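Local coordinates for tryptophane-5-halogenase (Microbispora sp. ATCC PTA-5024, PDB 5UAO), which is a flavin-dependent halogenase that probably chlorinates a tryptophan of the lanthipeptide NAI-107 at its 5-position, using bound FAD, at residues A[174-178]-A[179-183]; A[366-369]-A[370-374]; A[395-398]-A[399-403]. One frame throughout, in Å; residues are numbered along the deposited sequence.

Interaction 1 (A[174-178]-A[179-183]); sequences YHMDN and ARLVR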
loop_
_atom_site.group_PDB
_atom_site.type_symbol
_atom_site.label_atom_id
_atom_site.label_comp_id
_atom_site.label_asym_id
_atom_site.label_seq_id
_atom_site.Cartn_x
_atom_site.Cartn_y
_atom_site.Cartn_z
ATOM N N TYR A 174 -19.695 8.972 14.685
ATOM C CA TYR A 174 -20.519 9.940 15.343
ATOM C C TYR A 174 -21.042 10.982 14.366
ATOM O O TYR A 174 -20.361 11.404 13.398
ATOM C CB TYR A 174 -19.731 10.698 16.385
ATOM C CG TYR A 174 -19.205 9.886 17.581
ATOM C CD1 TYR A 174 -20.009 8.974 18.243
ATOM C CD2 TYR A 174 -17.933 10.138 18.102
ATOM C CE1 TYR A 174 -19.525 8.262 19.331
ATOM C CE2 TYR A 174 -17.458 9.462 19.245
ATOM C CZ TYR A 174 -18.268 8.512 19.838
ATOM O OH TYR A 174 -17.812 7.833 20.975
ATOM N N HIS A 175 -22.191 11.505 14.714
ATOM C CA HIS A 175 -22.598 12.857 14.267
ATOM C C HIS A 175 -22.519 13.783 15.489
ATOM O O HIS A 175 -22.981 13.425 16.618
ATOM C CB HIS A 175 -24.040 12.885 13.766
ATOM C CG HIS A 175 -24.372 11.948 12.660
ATOM N ND1 HIS A 175 -25.346 10.978 12.791
ATOM C CD2 HIS A 175 -23.982 11.895 11.363
ATOM C CE1 HIS A 175 -25.471 10.316 11.655
ATOM N NE2 HIS A 175 -24.677 10.878 10.766
ATOM N N MET A 176 -21.919 14.955 15.295
ATOM C CA MET A 176 -21.578 15.894 16.390
ATOM C C MET A 176 -21.934 17.335 16.004
ATOM O O MET A 176 -21.429 17.876 14.999
ATOM C CB MET A 176 -20.088 15.826 16.731
ATOM C CG MET A 176 -19.595 14.437 17.074
ATOM S SD MET A 176 -17.801 14.313 17.070
ATOM C CE MET A 176 -17.462 14.544 15.337
ATOM N N ASP A 177 -22.816 17.938 16.781
ATOM C CA ASP A 177 -23.087 19.348 16.690
ATOM C C ASP A 177 -21.823 20.140 16.790
ATOM O O ASP A 177 -21.071 20.022 17.756
ATOM C CB ASP A 177 -24.034 19.769 17.816
ATOM C CG ASP A 177 -24.362 21.224 17.768
ATOM O OD1 ASP A 177 -25.289 21.516 16.995
ATOM O OD2 ASP A 177 -23.709 22.061 18.472
ATOM N N ASN A 178 -21.554 20.933 15.760
ATOM C CA ASN A 178 -20.309 21.605 15.680
ATOM C C ASN A 178 -20.027 22.616 16.755
ATOM O O ASN A 178 -18.899 22.685 17.239
ATOM C CB ASN A 178 -20.129 22.316 14.340
ATOM C CG ASN A 178 -18.699 22.606 14.109
ATOM O OD1 ASN A 178 -17.875 21.662 13.992
ATOM N ND2 ASN A 178 -18.341 23.883 14.145
ATOM N N ALA A 179 -21.031 23.406 17.117
ATOM C CA ALA A 179 -20.847 24.366 18.191
ATOM C C ALA A 179 -20.557 23.648 19.536
ATOM O O ALA A 179 -19.598 24.039 20.202
ATOM C CB ALA A 179 -22.003 25.364 18.274
ATOM N N ARG A 180 -21.246 22.547 19.862
ATOM C CA ARG A 180 -20.945 21.848 21.109
ATOM C C ARG A 180 -19.596 21.229 21.046
ATOM O O ARG A 180 -18.911 21.201 22.069
ATOM C CB ARG A 180 -21.930 20.725 21.499
ATOM C CG ARG A 180 -23.268 21.206 22.047
ATOM C CD ARG A 180 -24.098 20.089 22.632
ATOM N NE ARG A 180 -24.693 19.197 21.620
ATOM C CZ ARG A 180 -25.868 19.397 20.989
ATOM N NH1 ARG A 180 -26.592 20.486 21.194
ATOM N NH2 ARG A 180 -26.329 18.508 20.130
ATOM N N LEU A 181 -19.205 20.680 19.892
ATOM C CA LEU A 181 -17.895 20.029 19.805
ATOM C C LEU A 181 -16.762 20.968 20.038
ATOM O O LEU A 181 -15.782 20.659 20.798
ATOM C CB LEU A 181 -17.677 19.308 18.463
ATOM C CG LEU A 181 -16.300 18.672 18.266
ATOM C CD1 LEU A 181 -16.053 17.534 19.246
ATOM C CD2 LEU A 181 -16.150 18.184 16.830
ATOM N N VAL A 182 -16.809 22.076 19.307
ATOM C CA VAL A 182 -15.809 23.109 19.484
ATOM C C VAL A 182 -15.678 23.641 20.911
ATOM O O VAL A 182 -14.560 23.878 21.359
ATOM C CB VAL A 182 -15.910 24.250 18.437
ATOM C CG1 VAL A 182 -14.820 25.279 18.726
ATOM C CG2 VAL A 182 -15.618 23.687 17.053
ATOM N N ARG A 183 -16.808 23.866 21.573
ATOM C CA ARG A 183 -16.801 24.426 22.909
ATOM C C ARG A 183 -16.103 23.399 23.834
ATOM O O ARG A 183 -15.297 23.745 24.658
ATOM C CB ARG A 183 -18.233 24.737 23.372
ATOM C CG ARG A 183 -18.310 25.222 24.812
ATOM C CD ARG A 183 -19.684 25.769 25.126
ATOM N NE ARG A 183 -20.033 25.653 26.544
ATOM C CZ ARG A 183 -19.700 26.528 27.498
ATOM N NH1 ARG A 183 -18.977 27.619 27.218
ATOM N NH2 ARG A 183 -20.097 26.303 28.752
HETATM O O HOH W 1 -23.312 23.707 15.373
#

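Interaction 2 (A[366-369]-A[370-374]); sequences VQIL and VSLLP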
loop_
_atom_site.group_PDB
_atom_site.type_symbol
_atom_site.label_atom_id
_atom_site.label_comp_id
_atom_site.label_asym_id
_atom_site.label_seq_id
_atom_site.Cartn_x
_atom_site.Cartn_y
_atom_site.Cartn_z
ATOM N N VAL A 366 -2.740 15.259 11.697
ATOM C CA VAL A 366 -2.293 15.380 13.106
ATOM C C VAL A 366 -1.357 14.254 13.512
ATOM O O VAL A 366 -0.327 14.490 14.173
ATOM C CB VAL A 366 -3.482 15.494 14.040
ATOM C CG1 VAL A 366 -3.097 15.450 15.515
ATOM C CG2 VAL A 366 -4.189 16.839 13.800
ATOM N N GLN A 367 -1.691 13.027 13.132
ATOM C CA GLN A 367 -0.814 11.895 13.525
ATOM C C GLN A 367 0.500 11.987 12.868
ATOM O O GLN A 367 1.523 11.643 13.431
ATOM C CB GLN A 367 -1.455 10.517 13.240
ATOM C CG GLN A 367 -2.495 10.214 14.216
ATOM C CD GLN A 367 -3.098 8.871 13.951
ATOM O OE1 GLN A 367 -4.183 8.747 13.335
ATOM N NE2 GLN A 367 -2.370 7.858 14.339
ATOM N N ILE A 368 0.498 12.425 11.621
ATOM C CA ILE A 368 1.734 12.670 10.891
ATOM C C ILE A 368 2.613 13.707 11.600
ATOM O O ILE A 368 3.810 13.462 11.878
ATOM C CB ILE A 368 1.423 13.098 9.435
ATOM C CG1 ILE A 368 0.851 11.905 8.649
ATOM C CG2 ILE A 368 2.628 13.644 8.693
ATOM C CD1 ILE A 368 0.402 12.295 7.269
ATOM N N LEU A 369 2.023 14.835 11.923
ATOM C CA LEU A 369 2.758 15.903 12.595
ATOM C C LEU A 369 3.284 15.435 13.932
ATOM O O LEU A 369 4.452 15.651 14.289
ATOM C CB LEU A 369 1.830 17.086 12.819
ATOM C CG LEU A 369 2.410 18.242 13.711
ATOM C CD1 LEU A 369 3.591 18.888 13.004
ATOM C CD2 LEU A 369 1.334 19.244 14.029
ATOM N N VAL A 370 2.433 14.779 14.693
ATOM C CA VAL A 370 2.793 14.433 16.080
ATOM C C VAL A 370 3.887 13.387 16.147
ATOM O O VAL A 370 4.813 13.472 17.013
ATOM C CB VAL A 370 1.586 14.061 16.911
ATOM C CG1 VAL A 370 1.981 13.607 18.329
ATOM C CG2 VAL A 370 0.707 15.303 17.023
ATOM N N SER A 371 3.825 12.444 15.217
ATOM C CA SER A 371 4.873 11.460 15.074
ATOM C C SER A 371 6.173 11.978 14.537
ATOM O O SER A 371 7.195 11.424 14.858
ATOM C CB SER A 371 4.443 10.427 14.018
ATOM O OG SER A 371 3.338 9.728 14.475
ATOM N N LEU A 372 6.122 12.890 13.560
ATOM C CA LEU A 372 7.290 13.265 12.815
ATOM C C LEU A 372 7.960 14.599 13.209
ATOM O O LEU A 372 9.049 14.898 12.721
ATOM C CB LEU A 372 6.991 13.269 11.314
ATOM C CG LEU A 372 6.587 11.960 10.662
ATOM C CD1 LEU A 372 6.521 12.159 9.144
ATOM C CD2 LEU A 372 7.520 10.832 11.001
ATOM N N LEU A 373 7.328 15.380 14.073
ATOM C CA LEU A 373 7.853 16.699 14.479
ATOM C C LEU A 373 9.256 16.498 15.051
ATOM O O LEU A 373 9.435 15.671 15.921
ATOM C CB LEU A 373 6.939 17.336 15.481
ATOM C CG LEU A 373 7.394 18.721 16.046
ATOM C CD1 LEU A 373 7.248 19.798 14.992
ATOM C CD2 LEU A 373 6.598 19.088 17.279
ATOM N N PRO A 374 10.268 17.194 14.510
ATOM C CA PRO A 374 11.587 16.994 15.107
ATOM C C PRO A 374 11.690 17.516 16.532
ATOM O O PRO A 374 10.938 18.373 16.929
ATOM C CB PRO A 374 12.525 17.770 14.184
ATOM C CG PRO A 374 11.775 17.900 12.881
ATOM C CD PRO A 374 10.337 18.017 13.280
#

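Interaction 3 (A[395-398]-A[399-403]); sequences DAIR and WFLSI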
loop_
_atom_site.group_PDB
_atom_site.type_symbol
_atom_site.label_atom_id
_atom_site.label_comp_id
_atom_site.label_asym_id
_atom_site.label_seq_id
_atom_site.Cartn_x
_atom_site.Cartn_y
_atom_site.Cartn_z
ATOM N N ASP A 395 -5.747 12.439 -2.988
ATOM C CA ASP A 395 -6.001 12.160 -4.384
ATOM C C ASP A 395 -6.900 10.931 -4.584
ATOM O O ASP A 395 -7.787 10.961 -5.471
ATOM C CB ASP A 395 -4.681 12.021 -5.164
ATOM C CG ASP A 395 -3.946 13.381 -5.374
ATOM O OD1 ASP A 395 -4.538 14.482 -5.187
ATOM O OD2 ASP A 395 -2.753 13.360 -5.757
ATOM N N ALA A 396 -6.695 9.901 -3.776
ATOM C CA ALA A 396 -7.538 8.723 -3.817
ATOM C C ALA A 396 -9.013 9.067 -3.425
ATOM O O ALA A 396 -9.936 8.483 -4.000
ATOM C CB ALA A 396 -6.978 7.586 -2.949
ATOM N N ILE A 397 -9.200 9.895 -2.390
ATOM C CA ILE A 397 -10.512 10.343 -1.987
ATOM C C ILE A 397 -11.142 11.083 -3.134
ATOM O O ILE A 397 -12.314 10.905 -3.402
ATOM C CB ILE A 397 -10.452 11.164 -0.732
ATOM C CG1 ILE A 397 -10.176 10.238 0.441
ATOM C CG2 ILE A 397 -11.729 11.906 -0.478
ATOM C CD1 ILE A 397 -9.642 10.947 1.650
ATOM N N ARG A 398 -10.355 11.889 -3.840
ATOM C CA ARG A 398 -10.897 12.651 -4.945
ATOM C C ARG A 398 -11.520 11.729 -6.002
ATOM O O ARG A 398 -12.646 11.942 -6.446
ATOM C CB ARG A 398 -9.816 13.587 -5.536
ATOM C CG ARG A 398 -10.230 14.289 -6.808
ATOM C CD ARG A 398 -9.577 13.689 -8.002
ATOM N NE ARG A 398 -9.855 14.436 -9.230
ATOM C CZ ARG A 398 -9.044 15.313 -9.821
ATOM N NH1 ARG A 398 -7.825 15.543 -9.389
ATOM N NH2 ARG A 398 -9.452 15.919 -10.942
ATOM N N TRP A 399 -10.756 10.759 -6.447
ATOM C CA TRP A 399 -11.226 9.819 -7.452
ATOM C C TRP A 399 -12.383 8.982 -6.966
ATOM O O TRP A 399 -13.290 8.736 -7.710
ATOM C CB TRP A 399 -10.115 8.913 -7.972
ATOM C CG TRP A 399 -9.022 9.679 -8.594
ATOM C CD1 TRP A 399 -7.748 9.747 -8.151
ATOM C CD2 TRP A 399 -9.110 10.568 -9.714
ATOM N NE1 TRP A 399 -7.013 10.568 -8.957
ATOM C CE2 TRP A 399 -7.833 11.152 -9.876
ATOM C CE3 TRP A 399 -10.155 10.972 -10.556
ATOM C CZ2 TRP A 399 -7.533 12.057 -10.897
ATOM C CZ3 TRP A 399 -9.876 11.887 -11.546
ATOM C CH2 TRP A 399 -8.550 12.415 -11.719
ATOM N N PHE A 400 -12.426 8.628 -5.689
ATOM C CA PHE A 400 -13.625 7.952 -5.169
ATOM C C PHE A 400 -14.868 8.846 -5.218
ATOM O O PHE A 400 -15.938 8.393 -5.591
ATOM C CB PHE A 400 -13.322 7.522 -3.703
ATOM C CG PHE A 400 -14.476 6.856 -2.981
ATOM C CD1 PHE A 400 -15.247 5.885 -3.596
ATOM C CD2 PHE A 400 -14.733 7.152 -1.654
ATOM C CE1 PHE A 400 -16.261 5.228 -2.908
ATOM C CE2 PHE A 400 -15.744 6.509 -0.950
ATOM C CZ PHE A 400 -16.496 5.543 -1.577
ATOM N N LEU A 401 -14.755 10.104 -4.809
ATOM C CA LEU A 401 -15.867 11.002 -4.929
ATOM C C LEU A 401 -16.272 11.184 -6.390
ATOM O O LEU A 401 -17.472 11.376 -6.669
ATOM C CB LEU A 401 -15.603 12.380 -4.329
ATOM C CG LEU A 401 -15.414 12.359 -2.794
ATOM C CD1 LEU A 401 -15.133 13.768 -2.278
ATOM C CD2 LEU A 401 -16.684 11.884 -2.163
ATOM N N SER A 402 -15.288 11.203 -7.293
ATOM C CA SER A 402 -15.594 11.417 -8.732
ATOM C C SER A 402 -16.651 10.397 -9.253
ATOM O O SER A 402 -17.504 10.741 -10.054
ATOM C CB SER A 402 -14.295 11.353 -9.587
ATOM O OG SER A 402 -13.818 10.038 -9.969
ATOM N N ILE A 403 -16.588 9.153 -8.796
ATOM C CA ILE A 403 -17.533 8.140 -9.269
ATOM C C ILE A 403 -18.902 8.287 -8.634
ATOM O O ILE A 403 -19.823 7.635 -9.112
ATOM C CB ILE A 403 -16.982 6.698 -9.164
ATOM C CG1 ILE A 403 -16.793 6.272 -7.712
ATOM C CG2 ILE A 403 -15.683 6.611 -9.876
ATOM C CD1 ILE A 403 -17.312 4.930 -7.419
#

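Interaction 1 (A[174-178]-A[179-183])
D177 caps the helix that starts at N178, and R180 is the residue it grips and covers. Followed outward, CB and CG of the aspartate lie over the guanidinium, OD2 turns to the backbone amide and OD1 to a water. CB sits over one face of the R180 guanidinium, toward its rim, with NH2 of R180 3.5 Å from CB of D177. CG follows above the same group, and the carboxylate plane stacks on the guanidinium at 22°. Since no N-H points out of a guanidinium face, the two opposite charges are close without forming a salt bridge. OD2 at the tip turns back to the helix: with CG anti to the backbone N (chi1 -180°), it accepts from R180 N at 2.9 Å on the lone pair away from OD1, which is the classic N-cap bond. OD1 takes a weak bond from a water that itself accepts from A179 N at 2.9 Å, so another amide of the first turn is satisfied through solvent. D177 also gives its carbonyl: L181 N donates to D177 O at 2.9 Å, and one step on V182 N donates to N178 O in a straighter bond of 172°. On the apolar flank M176 bends at chi3 and brings CE to 4.1 Å from CD2 of L181. The guanidinium has its main polar partners elsewhere, NE on the carbonyl of V97 and NH2 in a salt bridge with E291. Strand 173-175, paired with strand 100-102, runs through a short link into helix 178-191; M176 and L181 pack on F93 of helix 90-97, while N178, L181 and V182 rest on T39 of helix 39-51, with the N178 side chain about 5 Å from the FAD.

Interaction 2 (A[366-369]-A[370-374])
V366 and V370, one helical turn apart, lie side by side and point the same way, CG1 of V366 meeting CG2 of V370 at 4.1 Å. Both valines pack against helices 39-51 and 76-85. L369 covers F227 and V229 of strand 227-230, and L373 joins it on F227. Round the helix, I368 and L372 slant across one another, the CG2 branch of I368 touching CD1 of L372 at 4.2 Å; this side looks to the second subunit, whose F447 packs on I368 and whose L434 packs on L372.

The polar edge is at S371. Its OG lies beside its own backbone N (chi1 -65°), from where it donates to Q367 O at 2.8 Å, while S371 N donates to the same oxygen at 3.0 Å. The two donors come from opposite faces of the carbonyl plane, gripping one acceptor twice. With an alanine here, Q367 O would probably keep the amide bond but lose its second donor. Q367 itself sends OE1 to the hydroxyl of Y77. At the end of helix 358-372, L373 N still reaches L369 O at 2.9 Å, although L373 has left helical angles, and R52 takes up the carbonyl of V370.

The chemistry is that of a buried C-terminal helix end: aliphatic branches serve both the fold and the subunit interface, and the serine hydroxyl spends its proton on a carbonyl of its own helix.

Interaction 3 (A[395-398]-A[399-403])
R398 lies flat on the indole of its neighbour W399, and this is where the contact is tight. CD of R398 sits over the six-membered ring, 3.6 Å from its centroid in a CH-pi contact, and the guanidinium continues across the same face with the planes only 8° apart. CZ of R398 is 3.9 Å from that centroid, 28° off the ring normal, a cation-pi stack. The bend at chi2 (-105°) lays the arginine over the ring. Its NE is hydrogen-bonded to S253 OG, which helps fix the guanidinium, whereas the ion pair from NH2 to D424 is long and weak.

Successive turns of helix 383-406 carry the contact: W399 N donates to D395 O at 3.1 Å and S402 N to R398 O at 2.9 Å, the i to i+4 bonding of an alpha-helix. S402 adds a bond from its hydroxyl to W399 O at 2.7 Å, in the carbonyl plane and on a lone pair, while its OG also lies at the edge of the indole.

The tight stack lies on the side of D395 and W399, both partly exposed; the D395 carboxylate holds R332 in a salt bridge and accepts from the hydroxyl of Y250. On the buried side the two segments touch only lightly, CG2 of I397 brushing CD1 of L401 at 4.3 Å, and the ring of F400 goes instead to H404, edge-to-face, and to V465 of helix 461-471.

In the fold
The three contacts follow one another along the chain, all within the tryptophan halogenase family region, and none touches another. Interaction 1 opens helix 178-191, interaction 2 closes helix 358-372, and interaction 3 lies within helix 383-406. Their centres are about 25 Å apart for 1 and 2, about 27 Å for 1 and 3 and about 25 Å for 2 and 3, with 1 and 3 on opposite sides of the chain's centre. Helix 39-51 borders both interactions 1 and 2. The N178 side chain lies about 5 Å from the FAD, those of V366 and I397 about 10 Å, consistent with helices set around the flavin of a flavin-dependent halogenase; interaction 2 alone also meets the second subunit.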